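Local coordinates for protein beta-N-acetylhexosaminidase (PDB 5BZA) that probably hydrolyses terminal non-reducing N-acetyl-D-hexosamine residues from N-acetyl-beta-D-hexosaminides, as a thermostable member of glycoside hydrolase family 3, at residues L8-F13 with R57-S62; D14-E19 with F45-N50; R94-A99 with M144-G149; G269-L274 with E303-I308. All coordinates share one frame; numbering follows the deposited sequence.

Interaction 1. Residues L8-F13 with R57-S62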
loop_
_atom_site.group_PDB
_atom_site.type_symbol
_atom_site.label_atom_id
_atom_site.label_comp_id
_atom_site.label_asym_id
_atom_site.label_seq_id
_atom_site.Cartn_x
_atom_site.Cartn_y
_atom_site.Cartn_z
ATOM N N LEU B 8 -8.841 -2.639 -29.796
ATOM C CA LEU B 8 -7.473 -2.580 -30.275
ATOM C C LEU B 8 -6.705 -1.435 -29.618
ATOM O O LEU B 8 -5.625 -1.062 -30.083
ATOM C CB LEU B 8 -7.432 -2.430 -31.807
ATOM C CG LEU B 8 -7.390 -3.739 -32.612
ATOM C CD1 LEU B 8 -8.581 -4.603 -32.272
ATOM C CD2 LEU B 8 -7.275 -3.512 -34.139
ATOM N N PHE B 9 -7.234 -0.901 -28.519
ATOM C CA PHE B 9 -6.558 0.210 -27.848
ATOM C C PHE B 9 -6.385 0.014 -26.358
ATOM O O PHE B 9 -7.286 -0.476 -25.676
ATOM C CB PHE B 9 -7.301 1.517 -28.097
ATOM C CG PHE B 9 -7.209 1.953 -29.525
ATOM C CD1 PHE B 9 -6.045 2.546 -29.998
ATOM C CD2 PHE B 9 -8.271 1.743 -30.404
ATOM C CE1 PHE B 9 -5.949 2.922 -31.305
ATOM C CE2 PHE B 9 -8.179 2.134 -31.727
ATOM C CZ PHE B 9 -7.021 2.719 -32.179
ATOM N N PHE B 10 -5.215 0.439 -25.888
ATOM C CA PHE B 10 -4.827 0.382 -24.506
ATOM C C PHE B 10 -4.451 1.809 -24.145
ATOM O O PHE B 10 -3.489 2.334 -24.702
ATOM C CB PHE B 10 -3.630 -0.559 -24.287
ATOM C CG PHE B 10 -3.678 -1.286 -22.955
ATOM C CD1 PHE B 10 -3.673 -0.557 -21.745
ATOM C CD2 PHE B 10 -3.701 -2.685 -22.904
ATOM C CE1 PHE B 10 -3.702 -1.215 -20.503
ATOM C CE2 PHE B 10 -3.745 -3.354 -21.653
ATOM C CZ PHE B 10 -3.747 -2.609 -20.453
ATOM N N CYS B 11 -5.195 2.455 -23.242
ATOM C CA CYS B 11 -4.952 3.898 -22.968
ATOM C C CYS B 11 -4.457 4.239 -21.569
ATOM O O CYS B 11 -5.008 3.774 -20.577
ATOM C CB CYS B 11 -6.221 4.749 -23.202
ATOM S SG CYS B 11 -7.050 4.596 -24.834
ATOM N N GLY B 12 -3.474 5.116 -21.511
ATOM C CA GLY B 12 -2.928 5.632 -20.275
ATOM C C GLY B 12 -3.773 6.804 -19.771
ATOM O O GLY B 12 -4.288 7.618 -20.570
ATOM N N PHE B 13 -3.978 6.824 -18.445
ATOM C CA PHE B 13 -4.754 7.853 -17.767
ATOM C C PHE B 13 -3.946 8.489 -16.684
ATOM O O PHE B 13 -3.564 7.832 -15.717
ATOM C CB PHE B 13 -6.014 7.272 -17.186
ATOM C CG PHE B 13 -6.988 6.815 -18.210
ATOM C CD1 PHE B 13 -6.866 5.556 -18.793
ATOM C CD2 PHE B 13 -8.053 7.615 -18.572
ATOM C CE1 PHE B 13 -7.775 5.119 -19.696
ATOM C CE2 PHE B 13 -8.971 7.166 -19.478
ATOM C CZ PHE B 13 -8.827 5.922 -20.031
ATOM N N ARG B 57 -15.981 -4.774 -19.274
ATOM C CA ARG B 57 -14.739 -5.493 -18.991
ATOM C C ARG B 57 -13.554 -4.699 -19.507
ATOM O O ARG B 57 -13.586 -4.220 -20.643
ATOM C CB ARG B 57 -14.742 -6.883 -19.648
ATOM C CG ARG B 57 -15.810 -7.860 -19.145
ATOM C CD ARG B 57 -15.775 -9.157 -19.971
ATOM N NE ARG B 57 -15.763 -8.890 -21.415
ATOM C CZ ARG B 57 -15.279 -9.723 -22.341
ATOM N NH1 ARG B 57 -14.745 -10.889 -21.980
ATOM N NH2 ARG B 57 -15.320 -9.392 -23.632
ATOM N N PHE B 58 -12.534 -4.522 -18.663
ATOM C CA PHE B 58 -11.333 -3.827 -19.063
ATOM C C PHE B 58 -10.142 -4.650 -18.606
ATOM O O PHE B 58 -10.206 -5.280 -17.559
ATOM C CB PHE B 58 -11.220 -2.441 -18.439
ATOM C CG PHE B 58 -12.368 -1.535 -18.719
ATOM C CD1 PHE B 58 -13.478 -1.497 -17.844
ATOM C CD2 PHE B 58 -12.329 -0.669 -19.818
ATOM C CE1 PHE B 58 -14.529 -0.618 -18.071
ATOM C CE2 PHE B 58 -13.367 0.205 -20.060
ATOM C CZ PHE B 58 -14.488 0.243 -19.182
ATOM N N ILE B 59 -9.057 -4.613 -19.378
ATOM C CA ILE B 59 -7.744 -4.995 -18.900
ATOM C C ILE B 59 -7.172 -3.767 -18.196
ATOM O O ILE B 59 -7.064 -2.697 -18.822
ATOM C CB ILE B 59 -6.800 -5.436 -20.067
ATOM C CG1 ILE B 59 -7.479 -6.531 -20.888
ATOM C CG2 ILE B 59 -5.448 -5.912 -19.509
ATOM C CD1 ILE B 59 -6.798 -6.831 -22.182
ATOM N N VAL B 60 -6.819 -3.916 -16.912
ATOM C CA VAL B 60 -6.371 -2.798 -16.083
ATOM C C VAL B 60 -4.942 -3.046 -15.643
ATOM O O VAL B 60 -4.658 -4.074 -15.002
ATOM C CB VAL B 60 -7.259 -2.588 -14.787
ATOM C CG1 VAL B 60 -6.740 -1.400 -13.935
ATOM C CG2 VAL B 60 -8.726 -2.391 -15.157
ATOM N N SER B 61 -4.043 -2.111 -15.964
ATOM C CA SER B 61 -2.638 -2.378 -15.806
ATOM C C SER B 61 -1.911 -1.208 -15.130
ATOM O O SER B 61 -2.412 -0.070 -15.090
ATOM C CB SER B 61 -2.018 -2.661 -17.204
ATOM O OG SER B 61 -0.756 -3.272 -17.055
ATOM N N SER B 62 -0.706 -1.483 -14.641
ATOM C CA SER B 62 0.194 -0.453 -14.137
ATOM C C SER B 62 1.616 -0.723 -14.618
ATOM O O SER B 62 1.917 -1.840 -15.098
ATOM C CB SER B 62 0.188 -0.424 -12.615
ATOM O OG SER B 62 0.952 -1.533 -12.147
#
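F10 carries this contact alone from its strand, laying the far end of its ring against I59 and S61. CE2 of F10 packs on the CG2 methyl of I59 at 3.7 Å. At the ring's tip, CZ of F10 is 3.7 Å from CB of S61. The same F10 CZ also lies 3.7 Å from the carbonyl O of I59, so the ring end bridges two successive inward-facing residues and the peptide oxygen between them. The approach is oblique, and the F10 and I59 side chains cross at about a right angle. No hydrogen bond joins the two segments; the F10 ring is what spans the distance between them, with the CA atoms of F10 and I59 8.3 Å apart.

The torsions explain what is presented. In I59 the CG2 methyl, anti to the backbone N, is the branch that meets the ring. S61 offers its CB, while its OG makes a weak hydrogen bond to the O of M110. F112 and L33 also touch the F10 ring, extending the apolar cluster beyond these three residues.

The contact spans the interior of a parallel TIM-barrel sheet. Strands 9-13 and 59-62 are not direct neighbours: strand 31-34 runs between them, pairing with F9 and C11, while F10 bonds through its backbone to strand 273-275 on the other flank, and helix 299-314 reaches I59 through L313.

Interaction 2. Residues D14-E19 with F45-N50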
loop_
_atom_site.group_PDB
_atom_site.type_symbol
_atom_site.label_atom_id
_atom_site.label_comp_id
_atom_site.label_asym_id
_atom_site.label_seq_id
_atom_site.Cartn_x
_atom_site.Cartn_y
_atom_site.Cartn_z
ATOM N N ASP B 14 -3.683 9.773 -16.875
ATOM C CA ASP B 14 -2.882 10.571 -15.979
ATOM C C ASP B 14 -3.832 11.460 -15.164
ATOM O O ASP B 14 -3.416 12.267 -14.323
ATOM C CB ASP B 14 -1.884 11.385 -16.806
ATOM C CG ASP B 14 -0.692 11.830 -16.013
ATOM O OD1 ASP B 14 -0.127 10.993 -15.250
ATOM O OD2 ASP B 14 -0.265 12.997 -16.210
ATOM N N ASP B 15 -5.112 11.304 -15.463
ATOM C CA ASP B 15 -6.167 12.021 -14.784
ATOM C C ASP B 15 -7.471 11.226 -14.961
ATOM O O ASP B 15 -7.577 10.389 -15.866
ATOM C CB ASP B 15 -6.271 13.473 -15.317
ATOM C CG ASP B 15 -7.094 14.392 -14.377
ATOM O OD1 ASP B 15 -7.431 13.914 -13.288
ATOM O OD2 ASP B 15 -7.329 15.591 -14.671
ATOM N N PHE B 16 -8.440 11.448 -14.064
ATOM C CA PHE B 16 -9.758 10.841 -14.189
ATOM C C PHE B 16 -10.797 11.940 -14.016
ATOM O O PHE B 16 -10.754 12.692 -13.045
ATOM C CB PHE B 16 -9.968 9.719 -13.167
ATOM C CG PHE B 16 -11.364 9.167 -13.174
ATOM C CD1 PHE B 16 -11.858 8.493 -14.283
ATOM C CD2 PHE B 16 -12.213 9.373 -12.073
ATOM C CE1 PHE B 16 -13.163 7.995 -14.287
ATOM C CE2 PHE B 16 -13.500 8.883 -12.070
ATOM C CZ PHE B 16 -13.988 8.188 -13.175
ATOM N N ASN B 17 -11.690 12.091 -14.983
ATOM C CA ASN B 17 -12.527 13.274 -15.017
ATOM C C ASN B 17 -13.613 13.039 -16.038
ATOM O O ASN B 17 -13.757 11.916 -16.536
ATOM C CB ASN B 17 -11.698 14.530 -15.328
ATOM C CG ASN B 17 -10.812 14.357 -16.578
ATOM O OD1 ASN B 17 -11.237 13.767 -17.580
ATOM N ND2 ASN B 17 -9.608 14.910 -16.530
ATOM N N GLU B 18 -14.406 14.066 -16.339
ATOM C CA GLU B 18 -15.590 13.829 -17.189
ATOM C C GLU B 18 -15.087 13.540 -18.609
ATOM O O GLU B 18 -15.663 12.699 -19.293
ATOM C CB GLU B 18 -16.579 15.010 -17.137
ATOM C CG GLU B 18 -18.057 14.795 -17.632
ATOM C CD GLU B 18 -18.910 13.790 -16.749
ATOM O OE1 GLU B 18 -18.325 13.057 -15.909
ATOM O OE2 GLU B 18 -20.179 13.782 -16.823
ATOM N N GLU B 19 -13.983 14.166 -19.035
ATOM C CA GLU B 19 -13.449 13.859 -20.369
ATOM C C GLU B 19 -13.060 12.364 -20.445
ATOM O O GLU B 19 -13.436 11.661 -21.398
ATOM C CB GLU B 19 -12.236 14.734 -20.726
ATOM C CG GLU B 19 -11.695 14.497 -22.149
ATOM C CD GLU B 19 -10.536 15.428 -22.545
ATOM O OE1 GLU B 19 -9.917 16.034 -21.639
ATOM O OE2 GLU B 19 -10.227 15.534 -23.763
ATOM N N PHE B 45 -8.005 7.538 -7.811
ATOM C CA PHE B 45 -7.810 6.127 -8.121
ATOM C C PHE B 45 -9.059 5.282 -7.774
ATOM O O PHE B 45 -9.621 4.586 -8.637
ATOM C CB PHE B 45 -6.538 5.637 -7.389
ATOM C CG PHE B 45 -6.363 4.146 -7.409
ATOM C CD1 PHE B 45 -6.215 3.462 -8.611
ATOM C CD2 PHE B 45 -6.408 3.412 -6.215
ATOM C CE1 PHE B 45 -6.087 2.053 -8.631
ATOM C CE2 PHE B 45 -6.276 2.012 -6.213
ATOM C CZ PHE B 45 -6.124 1.335 -7.435
ATOM N N LEU B 46 -9.563 5.422 -6.543
ATOM C CA LEU B 46 -10.730 4.662 -6.103
ATOM C C LEU B 46 -11.987 4.987 -6.908
ATOM O O LEU B 46 -12.748 4.061 -7.294
ATOM C CB LEU B 46 -11.000 4.918 -4.605
ATOM C CG LEU B 46 -9.902 4.454 -3.665
ATOM C CD1 LEU B 46 -10.216 4.835 -2.204
ATOM C CD2 LEU B 46 -9.710 2.948 -3.804
ATOM N N ASP B 47 -12.214 6.279 -7.183
ATOM C CA ASP B 47 -13.371 6.643 -7.970
ATOM C C ASP B 47 -13.255 6.080 -9.404
ATOM O O ASP B 47 -14.258 5.626 -9.989
ATOM C CB ASP B 47 -13.565 8.165 -8.002
ATOM C CG ASP B 47 -14.943 8.572 -8.578
ATOM O OD1 ASP B 47 -15.933 7.816 -8.387
ATOM O OD2 ASP B 47 -15.050 9.639 -9.229
ATOM N N PHE B 48 -12.048 6.115 -9.984
ATOM C CA PHE B 48 -11.784 5.501 -11.316
ATOM C C PHE B 48 -12.084 3.986 -11.285
ATOM O O PHE B 48 -12.821 3.483 -12.129
ATOM C CB PHE B 48 -10.322 5.769 -11.733
ATOM C CG PHE B 48 -10.014 5.558 -13.213
ATOM C CD1 PHE B 48 -11.011 5.284 -14.136
ATOM C CD2 PHE B 48 -8.698 5.702 -13.669
ATOM C CE1 PHE B 48 -10.709 5.144 -15.493
ATOM C CE2 PHE B 48 -8.380 5.567 -15.006
ATOM C CZ PHE B 48 -9.386 5.280 -15.927
ATOM N N MET B 49 -11.537 3.256 -10.306
ATOM C CA MET B 49 -11.835 1.822 -10.199
ATOM C C MET B 49 -13.360 1.556 -10.105
ATOM O O MET B 49 -13.886 0.618 -10.728
ATOM C CB MET B 49 -11.137 1.204 -8.987
ATOM C CG MET B 49 -9.658 1.155 -9.133
ATOM S SD MET B 49 -9.001 0.279 -10.603
ATOM C CE MET B 49 -9.606 -1.376 -10.344
ATOM N N ASN B 50 -14.064 2.396 -9.347
ATOM C CA ASN B 50 -15.519 2.280 -9.253
ATOM C C ASN B 50 -16.200 2.527 -10.629
ATOM O O ASN B 50 -17.097 1.796 -11.050
ATOM C CB ASN B 50 -16.053 3.264 -8.186
ATOM C CG ASN B 50 -17.484 3.007 -7.825
ATOM O OD1 ASN B 50 -17.882 1.859 -7.622
ATOM N ND2 ASN B 50 -18.263 4.066 -7.691
#
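F16 reaches out to the helical turn at D47 and F48, and its ring meets both. With CG anti to the backbone N (chi1 174°), the side chain is directed from the loop to helix 42-54. Its CB only grazes the start of the F48 ring, and CG comes to 3.8 Å from CB of F48. CD1 of F16 sits 3.3 Å from CD1 of F48, and CE1 of F16 is 3.5 Å from that same F48 atom. The rings form an offset pair, centroids 4.6 Å apart and planes at 19°, barely overlapping. What covers the centre of the F16 ring is the helix backbone: CA of F48 stands 3.8 Å above the centroid in a CH-pi contact. CD2 of F16 faces the backbone N of F48, and CZ lies beneath CA of F48, near the carbonyl O of D47. On the ring's other side CE2 of F16 meets OD2 of D47 at 3.3 Å, the oxygen lying at the edge in the ring plane and the carboxylate turned 81° to it.

That carboxylate is anchored by Y456 at OD2 and by K457 in a salt bridge at OD1, both from helix 452-463. R21 adds a cation-pi contact to F16. N17 then caps helix 18-27, its OD1 bonded to A20 N. Here a loop leaving a TIM-barrel strand packs on a flanking helix before starting a helix of its own.

Interaction 3. Residues R94-A99 with M144-G149; sequences RYCEMA and MEACMG
C96 and E97 meet A146 and G149 where the segments 94-99 and 144-149 of two barrel helices run side by side, the segment axes approaching to 7.3 Å at 27°. The tight part centres on G149. Having no side chain, it lets the backbones come together until its CA is 4.0 Å from CA of E97. The carbonyl O of G149 receives a CA-H...O contact from E97, 3.1 Å from its CA with 140° at the hydrogen. Next to E97, C96 packs against A146, one turn before G149: its CB lies 3.4 Å from the carbonyl O of A146, and its SG 3.6 Å from CB of A146. No conventional hydrogen bond links the segments, so van der Waals fit and the CA-H...O contact carry the join.

Away from G149 the contact thins. R94, exposed, and E145, partly exposed, add little at the margin. Of its side chain E97 gives the interface only CB and CG, CB being 3.5 Å from the G149 oxygen; beyond CG the extended chain carries OE2 to a salt bridge with R319 of the second subunit.

Helices 89-106 and 136-153 lead into strands 110-111 and 156-162, adjacent in the parallel sheet. Helix 136-153 packs through C147 against I197 of helix 192-198, whereas helix 89-106 continues into the subunit interface, with Y95 against L324 and M98 against T105 of the second subunit.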
loop_
_atom_site.group_PDB
_atom_site.type_symbol
_atom_site.label_atom_id
_atom_site.label_comp_id
_atom_site.label_asym_id
_atom_site.label_seq_id
_atom_site.Cartn_x
_atom_site.Cartn_y
_atom_site.Cartn_z
ATOM N N ARG B 94 8.500 -15.126 -5.653
ATOM C CA ARG B 94 7.765 -14.791 -4.410
ATOM C C ARG B 94 7.401 -13.286 -4.372
ATOM O O ARG B 94 6.261 -12.905 -4.026
ATOM C CB ARG B 94 8.592 -15.201 -3.179
ATOM C CG ARG B 94 8.832 -16.721 -3.043
ATOM C CD ARG B 94 9.450 -17.135 -1.679
ATOM N NE ARG B 94 9.620 -18.604 -1.608
ATOM C CZ ARG B 94 10.660 -19.258 -1.061
ATOM N NH1 ARG B 94 11.697 -18.605 -0.538
ATOM N NH2 ARG B 94 10.683 -20.596 -1.078
ATOM N N TYR B 95 8.337 -12.430 -4.770
ATOM C CA TYR B 95 8.023 -11.019 -4.801
ATOM C C TYR B 95 6.879 -10.760 -5.807
ATOM O O TYR B 95 5.970 -9.980 -5.556
ATOM C CB TYR B 95 9.241 -10.194 -5.201
ATOM C CG TYR B 95 8.839 -8.821 -5.680
ATOM C CD1 TYR B 95 8.381 -7.859 -4.783
ATOM C CD2 TYR B 95 8.834 -8.510 -7.044
ATOM C CE1 TYR B 95 7.976 -6.595 -5.218
ATOM C CE2 TYR B 95 8.419 -7.276 -7.485
ATOM C CZ TYR B 95 7.989 -6.312 -6.567
ATOM O OH TYR B 95 7.600 -5.066 -7.023
ATOM N N CYS B 96 6.964 -11.362 -6.984
ATOM C CA CYS B 96 5.967 -11.056 -8.000
ATOM C C CYS B 96 4.616 -11.675 -7.609
ATOM O O CYS B 96 3.546 -11.191 -7.976
ATOM C CB CYS B 96 6.431 -11.539 -9.386
ATOM S SG CYS B 96 7.815 -10.566 -10.041
ATOM N N GLU B 97 4.648 -12.760 -6.871
ATOM C CA GLU B 97 3.370 -13.273 -6.394
ATOM C C GLU B 97 2.718 -12.336 -5.362
ATOM O O GLU B 97 1.495 -12.154 -5.370
ATOM C CB GLU B 97 3.490 -14.654 -5.785
ATOM C CG GLU B 97 2.102 -15.228 -5.509
ATOM C CD GLU B 97 2.138 -16.564 -4.815
ATOM O OE1 GLU B 97 3.252 -17.044 -4.462
ATOM O OE2 GLU B 97 1.037 -17.137 -4.649
ATOM N N MET B 98 3.536 -11.835 -4.444
ATOM C CA MET B 98 3.119 -10.886 -3.421
ATOM C C MET B 98 2.507 -9.658 -4.108
ATOM O O MET B 98 1.366 -9.238 -3.809
ATOM C CB MET B 98 4.329 -10.497 -2.573
ATOM C CG MET B 98 4.051 -9.553 -1.400
ATOM S SD MET B 98 5.444 -8.470 -0.967
ATOM C CE MET B 98 5.313 -7.303 -2.307
ATOM N N ALA B 99 3.286 -9.104 -5.043
ATOM C CA ALA B 99 2.923 -7.893 -5.755
ATOM C C ALA B 99 1.654 -8.118 -6.551
ATOM O O ALA B 99 0.726 -7.293 -6.536
ATOM C CB ALA B 99 4.075 -7.445 -6.652
ATOM N N MET B 144 11.184 -15.981 -15.905
ATOM C CA MET B 144 10.183 -17.032 -15.796
ATOM C C MET B 144 9.557 -17.045 -14.390
ATOM O O MET B 144 8.347 -17.184 -14.238
ATOM C CB MET B 144 10.785 -18.395 -16.111
ATOM C CG MET B 144 9.769 -19.498 -16.277
ATOM S SD MET B 144 8.704 -19.436 -17.741
ATOM C CE MET B 144 7.195 -18.796 -17.002
ATOM N N GLU B 145 10.396 -16.942 -13.375
ATOM C CA GLU B 145 9.906 -16.868 -12.019
ATOM C C GLU B 145 8.970 -15.697 -11.865
ATOM O O GLU B 145 7.921 -15.821 -11.216
ATOM C CB GLU B 145 11.045 -16.759 -11.034
ATOM C CG GLU B 145 11.665 -18.105 -10.646
ATOM C CD GLU B 145 10.759 -18.906 -9.696
ATOM O OE1 GLU B 145 9.707 -18.366 -9.253
ATOM O OE2 GLU B 145 11.125 -20.042 -9.325
ATOM N N ALA B 146 9.325 -14.565 -12.466
ATOM C CA ALA B 146 8.495 -13.387 -12.335
ATOM C C ALA B 146 7.135 -13.605 -12.946
ATOM O O ALA B 146 6.096 -13.270 -12.342
ATOM C CB ALA B 146 9.168 -12.188 -12.956
ATOM N N CYS B 147 7.120 -14.151 -14.150
ATOM C CA CYS B 147 5.838 -14.380 -14.819
ATOM C C CYS B 147 4.952 -15.362 -14.058
ATOM O O CYS B 147 3.732 -15.160 -13.982
ATOM C CB CYS B 147 6.068 -14.883 -16.257
ATOM S SG CYS B 147 6.647 -13.545 -17.319
ATOM N N MET B 148 5.565 -16.431 -13.549
ATOM C CA MET B 148 4.853 -17.435 -12.802
ATOM C C MET B 148 4.275 -16.808 -11.504
ATOM O O MET B 148 3.114 -17.002 -11.199
ATOM C CB MET B 148 5.767 -18.628 -12.483
ATOM C CG MET B 148 5.045 -19.825 -11.871
ATOM S SD MET B 148 3.757 -20.521 -12.977
ATOM C CE MET B 148 4.742 -21.321 -14.294
ATOM N N GLY B 149 5.087 -16.033 -10.785
ATOM C CA GLY B 149 4.635 -15.334 -9.600
ATOM C C GLY B 149 3.458 -14.392 -9.855
ATOM O O GLY B 149 2.448 -14.462 -9.131
#

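Interaction 4. Residues G269-L274 with E303-I308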
loop_
_atom_site.group_PDB
_atom_site.type_symbol
_atom_site.label_atom_id
_atom_site.label_comp_id
_atom_site.label_asym_id
_atom_site.label_seq_id
_atom_site.Cartn_x
_atom_site.Cartn_y
_atom_site.Cartn_z
ATOM N N GLY B 269 1.266 -7.477 -37.274
ATOM C CA GLY B 269 0.847 -8.595 -36.455
ATOM C C GLY B 269 0.582 -8.154 -35.039
ATOM O O GLY B 269 0.317 -8.968 -34.191
ATOM N N GLY B 270 0.633 -6.853 -34.795
ATOM C CA GLY B 270 0.259 -6.337 -33.491
ATOM C C GLY B 270 -1.238 -6.406 -33.166
ATOM O O GLY B 270 -2.083 -6.376 -34.063
ATOM N N ASN B 271 -1.579 -6.487 -31.879
ATOM C CA ASN B 271 -2.971 -6.546 -31.471
ATOM C C ASN B 271 -3.473 -5.274 -30.785
ATOM O O ASN B 271 -4.535 -4.765 -31.118
ATOM C CB ASN B 271 -3.205 -7.705 -30.521
ATOM C CG ASN B 271 -2.806 -9.025 -31.097
ATOM O OD1 ASN B 271 -2.130 -9.815 -30.416
ATOM N ND2 ASN B 271 -3.256 -9.313 -32.328
ATOM N N MET B 272 -2.756 -4.782 -29.783
ATOM C CA MET B 272 -3.252 -3.606 -29.094
ATOM C C MET B 272 -2.303 -2.459 -29.187
ATOM O O MET B 272 -1.136 -2.570 -28.815
ATOM C CB MET B 272 -3.530 -3.884 -27.607
ATOM C CG MET B 272 -4.679 -4.814 -27.357
ATOM S SD MET B 272 -5.207 -4.910 -25.621
ATOM C CE MET B 272 -6.293 -3.482 -25.535
ATOM N N ILE B 273 -2.841 -1.327 -29.612
ATOM C CA ILE B 273 -2.074 -0.090 -29.645
ATOM C C ILE B 273 -2.096 0.626 -28.287
ATOM O O ILE B 273 -3.162 0.979 -27.805
ATOM C CB ILE B 273 -2.609 0.808 -30.735
ATOM C CG1 ILE B 273 -2.358 0.086 -32.067
ATOM C CG2 ILE B 273 -1.948 2.160 -30.635
ATOM C CD1 ILE B 273 -3.047 0.665 -33.276
ATOM N N LEU B 274 -0.921 0.810 -27.672
ATOM C CA LEU B 274 -0.821 1.504 -26.398
ATOM C C LEU B 274 -0.639 3.020 -26.624
ATOM O O LEU B 274 0.260 3.442 -27.362
ATOM C CB LEU B 274 0.325 0.915 -25.566
ATOM C CG LEU B 274 0.593 1.529 -24.185
ATOM C CD1 LEU B 274 -0.520 1.099 -23.186
ATOM C CD2 LEU B 274 1.947 1.202 -23.604
ATOM N N GLU B 303 -9.796 -8.568 -37.015
ATOM C CA GLU B 303 -10.645 -9.617 -36.444
ATOM C C GLU B 303 -9.898 -10.614 -35.538
ATOM O O GLU B 303 -10.418 -11.020 -34.483
ATOM C CB GLU B 303 -11.352 -10.369 -37.567
ATOM C CG GLU B 303 -12.375 -11.393 -37.087
ATOM C CD GLU B 303 -12.822 -12.330 -38.197
ATOM O OE1 GLU B 303 -12.419 -12.106 -39.375
ATOM O OE2 GLU B 303 -13.572 -13.286 -37.886
ATOM N N ARG B 304 -8.710 -11.051 -35.962
ATOM C CA ARG B 304 -7.911 -11.979 -35.155
ATOM C C ARG B 304 -7.502 -11.289 -33.872
ATOM O O ARG B 304 -7.509 -11.886 -32.798
ATOM C CB ARG B 304 -6.665 -12.476 -35.923
ATOM C CG ARG B 304 -6.997 -13.471 -37.050
ATOM C CD ARG B 304 -5.800 -14.276 -37.576
ATOM N NE ARG B 304 -4.798 -13.485 -38.297
ATOM C CZ ARG B 304 -4.861 -13.188 -39.603
ATOM N NH1 ARG B 304 -5.909 -13.576 -40.338
ATOM N NH2 ARG B 304 -3.890 -12.469 -40.176
ATOM N N SER B 305 -7.133 -10.020 -34.017
ATOM C CA SER B 305 -6.796 -9.166 -32.896
ATOM C C SER B 305 -7.941 -9.060 -31.876
ATOM O O SER B 305 -7.746 -9.308 -30.683
ATOM C CB SER B 305 -6.411 -7.790 -33.426
ATOM O OG SER B 305 -5.131 -7.849 -34.048
ATOM N N ILE B 306 -9.130 -8.697 -32.352
ATOM C CA ILE B 306 -10.307 -8.623 -31.504
ATOM C C ILE B 306 -10.554 -9.957 -30.799
ATOM O O ILE B 306 -10.903 -9.993 -29.603
ATOM C CB ILE B 306 -11.537 -8.183 -32.297
ATOM C CG1 ILE B 306 -11.400 -6.701 -32.645
ATOM C CG2 ILE B 306 -12.800 -8.429 -31.503
ATOM C CD1 ILE B 306 -12.570 -6.123 -33.406
ATOM N N LYS B 307 -10.352 -11.058 -31.528
ATOM C CA LYS B 307 -10.538 -12.385 -30.933
ATOM C C LYS B 307 -9.571 -12.599 -29.755
ATOM O O LYS B 307 -9.970 -13.058 -28.660
ATOM C CB LYS B 307 -10.317 -13.476 -31.988
ATOM C CG LYS B 307 -10.531 -14.899 -31.478
ATOM C CD LYS B 307 -10.629 -15.895 -32.627
ATOM C CE LYS B 307 -10.344 -17.324 -32.148
ATOM N NZ LYS B 307 -10.780 -17.539 -30.721
ATOM N N ILE B 308 -8.308 -12.225 -29.975
ATOM C CA ILE B 308 -7.295 -12.356 -28.939
ATOM C C ILE B 308 -7.653 -11.511 -27.690
ATOM O O ILE B 308 -7.640 -12.019 -26.557
ATOM C CB ILE B 308 -5.906 -11.969 -29.484
ATOM C CG1 ILE B 308 -5.457 -12.974 -30.539
ATOM C CG2 ILE B 308 -4.878 -11.932 -28.384
ATOM C CD1 ILE B 308 -4.103 -12.679 -31.119
#
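The backbone of N271, just beyond the Schellman turn in which G269 ends helix 258-268, runs up to the side of helix 299-314 with its CA 4.9 Å from CA of S305. From there the N271 side chain points at the helix. Its CG stands beside the backbone N and anti to the carbonyl carbon (chi1 -57°), which brings the amide nitrogen to the serine hydroxyl. ND2 of N271 donates to OG of S305 over 2.9 Å in a fairly straight bond, 161° at the hydrogen. The hydroxyl oxygen lies only 6° out of the amide plane, so the flat group is well aimed. One turn on, the I308 side chain crosses that of N271 at about a right angle and places its CD1 methyl 3.5 Å from OD1 of N271 and 3.7 Å from ND2 of N271. L241, in the neighbouring strand, touches both N271 and I308.

Both ends of the polar pair have further partners. OD1 of N271 accepts from V242 N and from NH2 of R233, while OG of S305, besides receiving the amide, is bonded to the carbonyl O of K301 in the preceding turn of its own helix.

With OD1 and ND2 committed to different partners, the amide cannot flip without losing bonds, and its rotation is therefore fixed. The arginine at OD1 would be expected to polarise the amide and perhaps strengthen the N-H donated to S305. A buried polar group thus ties the segment leading into strand 273-275 to a flanking helix through bonds rather than apolar packing alone.

All four contacts belong to the glycosyl hydrolase family 3 N-terminal domain, a TIM barrel. Along the chain, interaction 2 falls within the span bracketed by interaction 1, and interactions 3 and 4 follow in turn. Interactions 1 and 2, with centres 13 Å apart, touch where F13, on the outer face of the strand whose F10 points inward, packs on F48 of helix 42-54. Interaction 4, also 13 Å from interaction 1, shares its sheet: L8 and F10 pair with I273, so the first strand meets the last and helps close the barrel. Interaction 3 stands apart, centred 21 to 28 Å from the others, and connects two outer helices near the second subunit.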